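Local structure of epimerase family protein SDR39U1 (Homo sapiens, 4B4O) at residues V154-G162 with F190-I201; H210-P220 with I268-Y279. The protein binds NADPH and probably acts as an NADP-dependent oxidoreductase of the short-chain dehydrogenase/reductase family. The protein carries 3 engineered substitutions. All coordinates share one frame; numbering follows the deposited sequence.

Strand 151-161 links the contacts: it pairs with strand 192-194 inside interaction 1, and with strand 213-217, which belongs to interaction 2. Their centres lie about 11 Å apart. Interaction 1 meets the nicotinamide end of NADPH directly, whereas interaction 2 stands further back: the side chain of Val218 is about 9 Å from that of Val160 and from the cofactor. The two are probably stitched together by hydrogen bonds from Gly217 N to Arg156 O (2.6 Å) and between Tyr277 OH and Asp197 OD1 (2.7 Å). Helix 195-207 runs on from the first contact and leads along the chain into strand 213-217 of the second.

Interaction 1: V154-G162 with F190-I201; sequences VVRSGVVLG and FPWIHIGDLAGI. With NDP (NADPH dihydro-nicotinamide-adenine-dinucleotide phosphate), chain I.
A beta-alpha-beta crossover of the Rossmann-type fold, strand 151-161 through helix 166-176 to strand 192-194, closes where Val159, Val160 and Leu161 pair in parallel with Trp192, Ile193 and His194, right beside the nicotinamide of NADPH. Val159 N gives to Pro191 O (3.0 Å), Ile193 N returns a bond to Val159 O, and Leu161 N meets Ile193 O at 2.8 Å, nearly straight at 170°. The ladder runs on into the helix: Ile195 N reaches Leu161 O at 2.9 Å, and His194 caps the helix by accepting Gly196 N on ND1 (2.9 Å).

On the cofactor side, the hydroxyl of Ser157 lies anti to its own main-chain nitrogen (chi1 -177°), which brings OG onto Gly158 O at 2.8 Å and against Leu198 CD2 at 3.5 Å. Ser157 CB lies 3.5 Å from NADPH C5N. Replacing the serine with a glycine would probably leave the Gly158 carbonyl without that hydroxyl and open a gap between the nicotinamide ring and Leu198. Val160 divides its branches: CG2 lies against the carboxamide and Leu198 CD2, while CG1 crosses Ile195, 3.8 Å from its CB. Further along, Leu198 CD1 and Ile201 CG2 close on Val155 CG1.

The other face of the ladder carries Leu161, whose CD1 crosses the Trp192 side chain at about a right angle and meets the edge of the Phe190 ring. Helix 284-293 covers Leu161 and Trp192 there, and Glu290 bonds His194 NE2; helix 11-22 packs on Val160, Ile195 and Leu198 from the cofactor-bearing face.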
loop_
_atom_site.group_PDB
_atom_site.type_symbol
_atom_site.label_atom_id
_atom_site.label_comp_id
_atom_site.label_asym_id
_atom_site.label_seq_id
_atom_site.Cartn_x
_atom_site.Cartn_y
_atom_site.Cartn_z
ATOM N N VAL A 154 11.244 -3.403 1.173
ATOM C CA VAL A 154 9.840 -3.713 1.337
ATOM C C VAL A 154 9.222 -2.535 2.057
ATOM O O VAL A 154 9.664 -2.173 3.131
ATOM C CB VAL A 154 9.608 -5.000 2.148
ATOM C CG1 VAL A 154 8.143 -5.126 2.491
ATOM C CG2 VAL A 154 10.087 -6.215 1.375
ATOM N N VAL A 155 8.201 -1.942 1.459
ATOM C CA VAL A 155 7.463 -0.851 2.079
ATOM C C VAL A 155 6.123 -1.370 2.585
ATOM O O VAL A 155 5.242 -1.731 1.800
ATOM C CB VAL A 155 7.271 0.329 1.084
ATOM C CG1 VAL A 155 6.615 1.523 1.755
ATOM C CG2 VAL A 155 8.618 0.750 0.488
ATOM N N ARG A 156 5.980 -1.453 3.900
ATOM C CA ARG A 156 4.718 -1.847 4.504
ATOM C C ARG A 156 3.853 -0.596 4.605
ATOM O O ARG A 156 4.124 0.304 5.407
ATOM C CB ARG A 156 4.941 -2.438 5.891
ATOM C CG ARG A 156 5.581 -3.822 5.878
ATOM C CD ARG A 156 6.171 -4.189 7.228
ATOM N NE ARG A 156 6.833 -5.493 7.200
ATOM C CZ ARG A 156 7.541 -6.005 8.190
ATOM N NH1 ARG A 156 7.699 -5.336 9.323
ATOM N NH2 ARG A 156 8.075 -7.199 8.054
ATOM N N SER A 157 2.780 -0.548 3.830
ATOM C CA SER A 157 1.977 0.660 3.711
ATOM C C SER A 157 0.770 0.683 4.637
ATOM O O SER A 157 0.117 -0.337 4.881
ATOM C CB SER A 157 1.485 0.802 2.272
ATOM O OG SER A 157 0.751 2.000 2.091
ATOM N N GLY A 158 0.448 1.874 5.118
ATOM C CA GLY A 158 -0.840 2.126 5.757
ATOM C C GLY A 158 -1.879 2.439 4.694
ATOM O O GLY A 158 -1.674 2.150 3.526
ATOM N N VAL A 159 -3.018 2.981 5.114
ATOM C CA VAL A 159 -4.113 3.290 4.217
ATOM C C VAL A 159 -3.681 4.458 3.360
ATOM O O VAL A 159 -3.270 5.501 3.879
ATOM C CB VAL A 159 -5.373 3.696 4.994
ATOM C CG1 VAL A 159 -6.620 3.531 4.105
ATOM C CG2 VAL A 159 -5.463 2.824 6.248
ATOM N N VAL A 160 -3.773 4.272 2.044
ATOM C CA VAL A 160 -3.249 5.232 1.098
ATOM C C VAL A 160 -4.374 6.166 0.725
ATOM O O VAL A 160 -5.340 5.752 0.098
ATOM C CB VAL A 160 -2.707 4.540 -0.156
ATOM C CG1 VAL A 160 -2.023 5.579 -1.018
ATOM C CG2 VAL A 160 -1.831 3.333 0.213
ATOM N N LEU A 161 -4.267 7.427 1.151
ATOM C CA LEU A 161 -5.332 8.395 0.935
ATOM C C LEU A 161 -5.003 9.275 -0.281
ATOM O O LEU A 161 -3.929 9.854 -0.356
ATOM C CB LEU A 161 -5.534 9.248 2.193
ATOM C CG LEU A 161 -5.665 8.508 3.540
ATOM C CD1 LEU A 161 -5.797 9.459 4.731
ATOM C CD2 LEU A 161 -6.816 7.513 3.514
ATOM N N GLY A 162 -5.917 9.347 -1.236
ATOM C CA GLY A 162 -5.691 10.153 -2.412
ATOM C C GLY A 162 -6.922 10.325 -3.276
ATOM O O GLY A 162 -7.896 9.550 -3.166
ATOM N N PHE A 190 -5.282 4.779 13.216
ATOM C CA PHE A 190 -5.525 4.899 11.800
ATOM C C PHE A 190 -4.184 5.170 11.102
ATOM O O PHE A 190 -3.818 6.326 10.897
ATOM C CB PHE A 190 -6.516 6.035 11.578
ATOM C CG PHE A 190 -7.047 6.124 10.189
ATOM C CD1 PHE A 190 -7.998 5.216 9.743
ATOM C CD2 PHE A 190 -6.635 7.129 9.341
ATOM C CE1 PHE A 190 -8.487 5.280 8.450
ATOM C CE2 PHE A 190 -7.133 7.223 8.052
ATOM C CZ PHE A 190 -8.066 6.301 7.604
ATOM N N PRO A 191 -3.420 4.098 10.783
ATOM C CA PRO A 191 -2.175 4.288 10.026
ATOM C C PRO A 191 -2.517 4.670 8.592
ATOM O O PRO A 191 -3.259 3.938 7.930
ATOM C CB PRO A 191 -1.505 2.905 10.066
ATOM C CG PRO A 191 -2.610 1.945 10.261
ATOM C CD PRO A 191 -3.696 2.674 11.028
ATOM N N TRP A 192 -1.995 5.800 8.136
ATOM C CA TRP A 192 -2.352 6.314 6.836
ATOM C C TRP A 192 -1.151 6.935 6.200
ATOM O O TRP A 192 -0.170 7.249 6.885
ATOM C CB TRP A 192 -3.458 7.349 6.997
ATOM C CG TRP A 192 -2.985 8.558 7.744
ATOM C CD1 TRP A 192 -2.988 8.767 9.099
ATOM C CD2 TRP A 192 -2.361 9.754 7.170
ATOM N NE1 TRP A 192 -2.440 9.968 9.396
ATOM C CE2 TRP A 192 -2.040 10.611 8.289
ATOM C CE3 TRP A 192 -2.046 10.172 5.874
ATOM C CZ2 TRP A 192 -1.428 11.830 8.121
ATOM C CZ3 TRP A 192 -1.425 11.401 5.709
ATOM C CH2 TRP A 192 -1.130 12.217 6.817
ATOM N N ILE A 193 -1.225 7.151 4.892
ATOM C CA ILE A 193 -0.217 7.913 4.157
ATOM C C ILE A 193 -0.879 8.559 2.946
ATOM O O ILE A 193 -1.799 7.992 2.349
ATOM C CB ILE A 193 0.956 7.020 3.695
ATOM C CG1 ILE A 193 2.115 7.865 3.162
ATOM C CG2 ILE A 193 0.523 5.989 2.634
ATOM C CD1 ILE A 193 3.391 7.063 2.973
ATOM N N HIS A 194 -0.443 9.765 2.604
ATOM C CA HIS A 194 -0.912 10.416 1.401
ATOM C C HIS A 194 -0.283 9.724 0.223
ATOM O O HIS A 194 0.888 9.362 0.258
ATOM C CB HIS A 194 -0.565 11.886 1.409
ATOM C CG HIS A 194 -1.217 12.662 0.296
ATOM N ND1 HIS A 194 -0.725 12.681 -0.958
ATOM C CD2 HIS A 194 -2.368 13.439 0.275
ATOM C CE1 HIS A 194 -1.505 13.453 -1.728
ATOM N NE2 HIS A 194 -2.512 13.911 -0.975
ATOM N N ILE A 195 -1.070 9.518 -0.826
ATOM C CA ILE A 195 -0.584 8.806 -1.993
ATOM C C ILE A 195 0.700 9.412 -2.533
ATOM O O ILE A 195 1.558 8.694 -3.004
ATOM C CB ILE A 195 -1.620 8.740 -3.146
ATOM C CG1 ILE A 195 -1.047 7.861 -4.277
ATOM C CG2 ILE A 195 -1.960 10.154 -3.652
ATOM C CD1 ILE A 195 -1.957 6.831 -4.847
ATOM N N GLY A 196 0.831 10.729 -2.478
ATOM C CA GLY A 196 2.051 11.380 -2.937
ATOM C C GLY A 196 3.270 10.958 -2.149
ATOM O O GLY A 196 4.364 10.885 -2.697
ATOM N N ASP A 197 3.079 10.685 -0.867
ATOM C CA ASP A 197 4.187 10.292 0.002
ATOM C C ASP A 197 4.528 8.811 -0.115
ATOM O O ASP A 197 5.688 8.438 0.042
ATOM C CB ASP A 197 3.904 10.677 1.454
ATOM C CG ASP A 197 4.193 12.137 1.734
ATOM O OD1 ASP A 197 5.222 12.647 1.239
ATOM O OD2 ASP A 197 3.385 12.774 2.460
ATOM N N LEU A 198 3.552 7.955 -0.404
ATOM C CA LEU A 198 3.892 6.562 -0.709
ATOM C C LEU A 198 4.672 6.510 -2.014
ATOM O O LEU A 198 5.685 5.852 -2.099
ATOM C CB LEU A 198 2.655 5.644 -0.776
ATOM C CG LEU A 198 3.016 4.164 -0.993
ATOM C CD1 LEU A 198 3.949 3.684 0.094
ATOM C CD2 LEU A 198 1.765 3.312 -1.007
ATOM N N ALA A 199 4.178 7.231 -3.008
ATOM C CA ALA A 199 4.843 7.365 -4.283
ATOM C C ALA A 199 6.276 7.884 -4.108
ATOM O O ALA A 199 7.219 7.408 -4.755
ATOM C CB ALA A 199 4.026 8.299 -5.170
ATOM N N GLY A 200 6.424 8.860 -3.209
ATOM C CA GLY A 200 7.725 9.452 -2.884
ATOM C C GLY A 200 8.710 8.504 -2.193
ATOM O O GLY A 200 9.883 8.443 -2.563
ATOM N N ILE A 201 8.214 7.752 -1.210
ATOM C CA ILE A 201 9.026 6.767 -0.518
ATOM C C ILE A 201 9.509 5.708 -1.494
ATOM O O ILE A 201 10.676 5.375 -1.526
ATOM C CB ILE A 201 8.247 6.093 0.619
ATOM C CG1 ILE A 201 8.028 7.083 1.772
ATOM C CG2 ILE A 201 8.986 4.863 1.104
ATOM C CD1 ILE A 201 6.917 6.638 2.706
HETATM P PA NDP I . -5.150 -1.526 -7.029
HETATM O O1A NDP I . -6.271 -2.576 -6.830
HETATM O O2A NDP I . -5.492 -0.106 -7.525
HETATM O O5B NDP I . -4.044 -2.005 -8.128
HETATM C C5B NDP I . -3.805 -3.406 -8.217
HETATM C C4B NDP I . -3.314 -3.711 -9.609
HETATM O O4B NDP I . -2.876 -5.068 -9.607
HETATM C C3B NDP I . -4.428 -3.561 -10.651
HETATM O O3B NDP I . -4.313 -2.347 -11.447
HETATM C C2B NDP I . -4.272 -4.785 -11.539
HETATM O O2B NDP I . -3.497 -4.508 -12.696
HETATM C C1B NDP I . -3.464 -5.739 -10.712
HETATM N N9A NDP I . -4.408 -6.740 -10.209
HETATM C C8A NDP I . -5.659 -6.612 -9.659
HETATM N N7A NDP I . -6.171 -7.889 -9.396
HETATM C C5A NDP I . -5.235 -8.792 -9.791
HETATM C C6A NDP I . -5.078 -10.250 -9.810
HETATM N N6A NDP I . -6.030 -11.068 -9.315
HETATM N N1A NDP I . -3.944 -10.774 -10.319
HETATM C C2A NDP I . -2.976 -9.954 -10.823
HETATM N N3A NDP I . -3.030 -8.607 -10.817
HETATM C C4A NDP I . -4.095 -8.022 -10.317
HETATM O O3 NDP I . -4.423 -1.547 -5.583
HETATM P PN NDP I . -3.556 -0.321 -4.996
HETATM O O1N NDP I . -2.894 0.408 -6.155
HETATM O O2N NDP I . -4.405 0.486 -4.061
HETATM O O5D NDP I . -2.433 -1.110 -4.086
HETATM C C5D NDP I . -1.506 -1.929 -4.836
HETATM C C4D NDP I . -0.822 -2.956 -3.958
HETATM O O4D NDP I . -0.531 -2.277 -2.742
HETATM C C3D NDP I . -1.697 -4.164 -3.567
HETATM O O3D NDP I . -0.900 -5.391 -3.558
HETATM C C2D NDP I . -2.242 -3.794 -2.183
HETATM O O2D NDP I . -2.416 -4.847 -1.226
HETATM C C1D NDP I . -1.123 -2.951 -1.630
HETATM N N1N NDP I . -1.561 -2.002 -0.590
HETATM C C2N NDP I . -2.502 -1.080 -0.835
HETATM C C3N NDP I . -2.900 -0.199 0.146
HETATM C C7N NDP I . -3.937 0.812 -0.181
HETATM O O7N NDP I . -4.166 1.035 -1.368
HETATM N N7N NDP I . -4.591 1.458 0.780
HETATM C C4N NDP I . -2.266 -0.200 1.494
HETATM C C5N NDP I . -1.246 -1.230 1.650
HETATM C C6N NDP I . -0.936 -2.078 0.602
HETATM P P2B NDP I . -3.980 -5.120 -14.158
HETATM O O1X NDP I . -3.589 -6.583 -14.150
HETATM O O2X NDP I . -5.520 -4.908 -14.264
HETATM O O3X NDP I . -3.068 -4.225 -15.033
#

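Interaction 2: H210-P220 with I268-Y279; sequences HVHGVLNGVAP and IPRRTLATGYQY. Engineered in segment 268-279: Arg270 (natural residue Gln).
Arg271 NE donates to Val214 O at 3.0 Å, each group lying close to the other's plane; a bend at chi3 (24°) turns the guanidinium edge toward that carbonyl. One residue on, Thr272 OG1 gives to Asn216 O at 2.7 Å, coming from above the carbonyl plane. Asn216 answers through its side chain: ND2 donates to Ile268 O (2.9 Å) almost straight, at 166°, with the acceptor in the amide plane, while OD1 goes to Tyr112. At the far end His210 NE2 donates to Thr275 O at 2.9 Å, with that oxygen in the imidazole plane; His204 gives a second bond to the same acceptor. Tyr279 OH adds a weak bond to Val218 O.

Outward from these bonds the contact turns apolar. Leu215 CD2 and Thr275 CG2 meet tip to tip at 3.6 Å, and Val211 crosses the same methyl. Thr275 is held by its hydroxyl, which gives to Thr272 O and accepts Tyr277 N in an ST turn, so the methyl is fixed toward the valine and leucine. Pro269, just before the helix, wedges its CB against Val218 CG2 (4.0 Å) and its CG against Pro220. Pro220 then sets its CD over one face of Tyr279, 3.8 Å from the ring centroid and practically on the normal, a CH-pi contact, and Tyr277 CE2 lies over the opposite face.

Strand 213-217 pairs with strand 151-161 through Gly213, Leu215 and Gly217, while the carbonyls of Val214 and Asn216 accept side-chain donors from helix 270-274. The chemistry is therefore largely side-chain donors on main-chain oxygens: this edge of the Rossmann sheet is joined to the C-terminal region by a short crossing helix rather than by another strand.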
loop_
_atom_site.group_PDB
_atom_site.type_symbol
_atom_site.label_atom_id
_atom_site.label_comp_id
_atom_site.label_asym_id
_atom_site.label_seq_id
_atom_site.Cartn_x
_atom_site.Cartn_y
_atom_site.Cartn_z
ATOM N N HIS A 210 21.482 3.724 -0.665
ATOM C CA HIS A 210 21.693 3.361 0.740
ATOM C C HIS A 210 20.453 2.759 1.382
ATOM O O HIS A 210 20.499 2.284 2.533
ATOM C CB HIS A 210 22.157 4.570 1.555
ATOM C CG HIS A 210 21.157 5.702 1.609
ATOM N ND1 HIS A 210 21.219 6.777 0.781
ATOM C CD2 HIS A 210 20.060 5.910 2.432
ATOM C CE1 HIS A 210 20.206 7.619 1.054
ATOM N NE2 HIS A 210 19.489 7.088 2.060
ATOM N N VAL A 211 19.331 2.771 0.670
ATOM C CA VAL A 211 18.068 2.328 1.237
ATOM C C VAL A 211 17.915 0.824 1.043
ATOM O O VAL A 211 17.992 0.345 -0.070
ATOM C CB VAL A 211 16.882 3.074 0.582
ATOM C CG1 VAL A 211 15.555 2.598 1.173
ATOM C CG2 VAL A 211 17.080 4.581 0.738
ATOM N N HIS A 212 17.659 0.104 2.125
ATOM C CA HIS A 212 17.460 -1.344 2.057
ATOM C C HIS A 212 16.516 -1.785 3.151
ATOM O O HIS A 212 16.359 -1.101 4.144
ATOM C CB HIS A 212 18.800 -2.070 2.192
ATOM C CG HIS A 212 19.529 -1.736 3.472
ATOM N ND1 HIS A 212 20.181 -0.536 3.669
ATOM C CD2 HIS A 212 19.628 -2.459 4.693
ATOM C CE1 HIS A 212 20.682 -0.500 4.954
ATOM N NE2 HIS A 212 20.354 -1.681 5.575
ATOM N N GLY A 213 15.862 -2.925 2.971
ATOM C CA GLY A 213 15.058 -3.526 4.034
ATOM C C GLY A 213 13.667 -2.970 4.161
ATOM O O GLY A 213 13.077 -2.484 3.205
ATOM N N VAL A 214 13.128 -3.078 5.363
ATOM C CA VAL A 214 11.731 -2.753 5.612
ATOM C C VAL A 214 11.582 -1.282 5.966
ATOM O O VAL A 214 12.318 -0.769 6.803
ATOM C CB VAL A 214 11.133 -3.544 6.774
ATOM C CG1 VAL A 214 9.746 -3.001 7.058
ATOM C CG2 VAL A 214 11.091 -5.020 6.444
ATOM N N LEU A 215 10.627 -0.629 5.300
ATOM C CA LEU A 215 10.250 0.754 5.559
ATOM C C LEU A 215 8.738 0.836 5.787
ATOM O O LEU A 215 7.956 0.244 5.052
ATOM C CB LEU A 215 10.604 1.638 4.351
ATOM C CG LEU A 215 12.051 1.685 3.864
ATOM C CD1 LEU A 215 12.145 2.484 2.581
ATOM C CD2 LEU A 215 12.938 2.241 4.965
ATOM N N ASN A 216 8.332 1.564 6.813
ATOM C CA ASN A 216 6.905 1.704 7.099
ATOM C C ASN A 216 6.370 2.848 6.289
ATOM O O ASN A 216 6.800 3.988 6.464
ATOM C CB ASN A 216 6.630 1.926 8.593
ATOM C CG ASN A 216 6.716 0.647 9.407
ATOM O OD1 ASN A 216 6.427 -0.449 8.906
ATOM N ND2 ASN A 216 7.117 0.777 10.669
ATOM N N GLY A 217 5.473 2.531 5.367
ATOM C CA GLY A 217 4.859 3.527 4.501
ATOM C C GLY A 217 3.668 4.217 5.148
ATOM O O GLY A 217 2.515 4.029 4.726
ATOM N N VAL A 218 3.960 4.973 6.203
ATOM C CA VAL A 218 2.954 5.701 6.980
ATOM C C VAL A 218 3.442 7.107 7.267
ATOM O O VAL A 218 4.660 7.339 7.347
ATOM C CB VAL A 218 2.602 4.986 8.295
ATOM C CG1 VAL A 218 2.014 3.630 7.956
ATOM C CG2 VAL A 218 3.804 4.844 9.230
ATOM N N ALA A 219 2.502 8.046 7.350
ATOM C CA ALA A 219 2.825 9.414 7.742
ATOM C C ALA A 219 3.204 9.328 9.198
ATOM O O ALA A 219 2.704 8.464 9.912
ATOM C CB ALA A 219 1.639 10.349 7.560
ATOM N N PRO A 220 4.112 10.184 9.651
ATOM C CA PRO A 220 4.491 10.155 11.065
ATOM C C PRO A 220 3.395 10.834 11.856
ATOM O O PRO A 220 3.562 11.952 12.323
ATOM C CB PRO A 220 5.790 10.960 11.098
ATOM C CG PRO A 220 5.634 11.934 9.966
ATOM C CD PRO A 220 4.804 11.251 8.909
ATOM N N ILE A 268 5.180 3.593 13.699
ATOM C CA ILE A 268 6.178 4.635 13.476
ATOM C C ILE A 268 7.065 4.329 12.257
ATOM O O ILE A 268 7.569 3.221 12.098
ATOM C CB ILE A 268 7.056 4.788 14.708
ATOM C CG1 ILE A 268 6.171 5.140 15.900
ATOM C CG2 ILE A 268 8.122 5.829 14.459
ATOM C CD1 ILE A 268 6.862 4.921 17.243
ATOM N N PRO A 269 7.272 5.333 11.397
ATOM C CA PRO A 269 8.142 5.187 10.247
ATOM C C PRO A 269 9.560 5.588 10.610
ATOM O O PRO A 269 10.080 6.583 10.093
ATOM C CB PRO A 269 7.530 6.158 9.243
ATOM C CG PRO A 269 6.982 7.263 10.079
ATOM C CD PRO A 269 6.670 6.680 11.439
ATOM N N ARG A 270 10.180 4.818 11.498
ATOM C CA ARG A 270 11.515 5.160 12.002
ATOM C C ARG A 270 12.555 5.026 10.898
ATOM O O ARG A 270 13.274 5.970 10.587
ATOM C CB ARG A 270 11.917 4.292 13.202
ATOM C CG ARG A 270 13.151 4.828 13.881
ATOM C CD ARG A 270 13.564 4.250 15.218
ATOM N NE ARG A 270 12.524 3.483 15.854
ATOM C CZ ARG A 270 11.550 4.001 16.629
ATOM N NH1 ARG A 270 11.418 5.305 16.821
ATOM N NH2 ARG A 270 10.671 3.186 17.193
ATOM N N ARG A 271 12.586 3.849 10.291
ATOM C CA ARG A 271 13.533 3.570 9.231
ATOM C C ARG A 271 13.254 4.406 7.986
ATOM O O ARG A 271 14.179 4.808 7.284
ATOM C CB ARG A 271 13.597 2.060 8.949
ATOM C CG ARG A 271 14.335 1.341 10.066
ATOM C CD ARG A 271 14.701 -0.102 9.808
ATOM N NE ARG A 271 14.798 -0.414 8.394
ATOM C CZ ARG A 271 15.875 -0.289 7.634
ATOM N NH1 ARG A 271 17.012 0.163 8.118
ATOM N NH2 ARG A 271 15.800 -0.614 6.358
ATOM N N THR A 272 11.983 4.682 7.723
ATOM C CA THR A 272 11.614 5.492 6.579
ATOM C C THR A 272 12.251 6.873 6.735
ATOM O O THR A 272 12.853 7.390 5.802
ATOM C CB THR A 272 10.087 5.640 6.432
ATOM O OG1 THR A 272 9.464 4.356 6.450
ATOM C CG2 THR A 272 9.728 6.334 5.137
ATOM N N LEU A 273 12.093 7.477 7.904
ATOM C CA LEU A 273 12.660 8.798 8.138
ATOM C C LEU A 273 14.202 8.748 8.081
ATOM O O LEU A 273 14.850 9.673 7.609
ATOM C CB LEU A 273 12.162 9.380 9.467
ATOM C CG LEU A 273 10.708 9.880 9.508
ATOM C CD1 LEU A 273 10.186 10.141 10.918
ATOM C CD2 LEU A 273 10.587 11.080 8.586
ATOM N N ALA A 274 14.774 7.646 8.540
ATOM C CA ALA A 274 16.225 7.466 8.561
ATOM C C ALA A 274 16.822 7.398 7.176
ATOM O O ALA A 274 18.008 7.595 7.031
ATOM C CB ALA A 274 16.575 6.195 9.336
ATOM N N THR A 275 16.010 7.122 6.156
ATOM C CA THR A 275 16.490 7.087 4.767
ATOM C C THR A 275 16.734 8.475 4.204
ATOM O O THR A 275 17.229 8.619 3.086
ATOM C CB THR A 275 15.499 6.397 3.782
ATOM O OG1 THR A 275 14.338 7.219 3.609
ATOM C CG2 THR A 275 15.086 4.989 4.227
ATOM N N GLY A 276 16.361 9.508 4.948
ATOM C CA GLY A 276 16.454 10.880 4.454
ATOM C C GLY A 276 15.197 11.368 3.729
ATOM O O GLY A 276 15.119 12.537 3.376
ATOM N N TYR A 277 14.205 10.491 3.536
ATOM C CA TYR A 277 12.948 10.883 2.905
ATOM C C TYR A 277 12.214 11.931 3.729
ATOM O O TYR A 277 12.164 11.844 4.946
ATOM C CB TYR A 277 11.993 9.708 2.676
ATOM C CG TYR A 277 10.722 10.153 1.954
ATOM C CD1 TYR A 277 10.737 10.431 0.578
ATOM C CD2 TYR A 277 9.524 10.340 2.646
ATOM C CE1 TYR A 277 9.608 10.858 -0.085
ATOM C CE2 TYR A 277 8.389 10.778 1.987
ATOM C CZ TYR A 277 8.443 11.041 0.625
ATOM O OH TYR A 277 7.322 11.479 -0.012
ATOM N N GLN A 278 11.631 12.905 3.027
ATOM C CA GLN A 278 10.951 14.027 3.655
ATOM C C GLN A 278 9.530 14.157 3.129
ATOM O O GLN A 278 9.309 14.295 1.941
ATOM C CB GLN A 278 11.751 15.292 3.425
ATOM C CG GLN A 278 13.078 15.242 4.170
ATOM C CD GLN A 278 13.881 16.528 4.129
ATOM O OE1 GLN A 278 14.275 16.974 3.059
ATOM N NE2 GLN A 278 14.141 17.123 5.296
ATOM N N TYR A 279 8.571 14.084 4.046
ATOM C CA TYR A 279 7.151 13.977 3.705
ATOM C C TYR A 279 6.577 15.294 3.211
ATOM O O TYR A 279 6.880 16.353 3.759
ATOM C CB TYR A 279 6.345 13.526 4.923
ATOM C CG TYR A 279 6.502 12.074 5.282
ATOM C CD1 TYR A 279 7.590 11.632 6.020
ATOM C CD2 TYR A 279 5.575 11.141 4.877
ATOM C CE1 TYR A 279 7.743 10.306 6.366
ATOM C CE2 TYR A 279 5.724 9.807 5.205
ATOM C CZ TYR A 279 6.818 9.400 5.954
ATOM O OH TYR A 279 6.955 8.074 6.299
#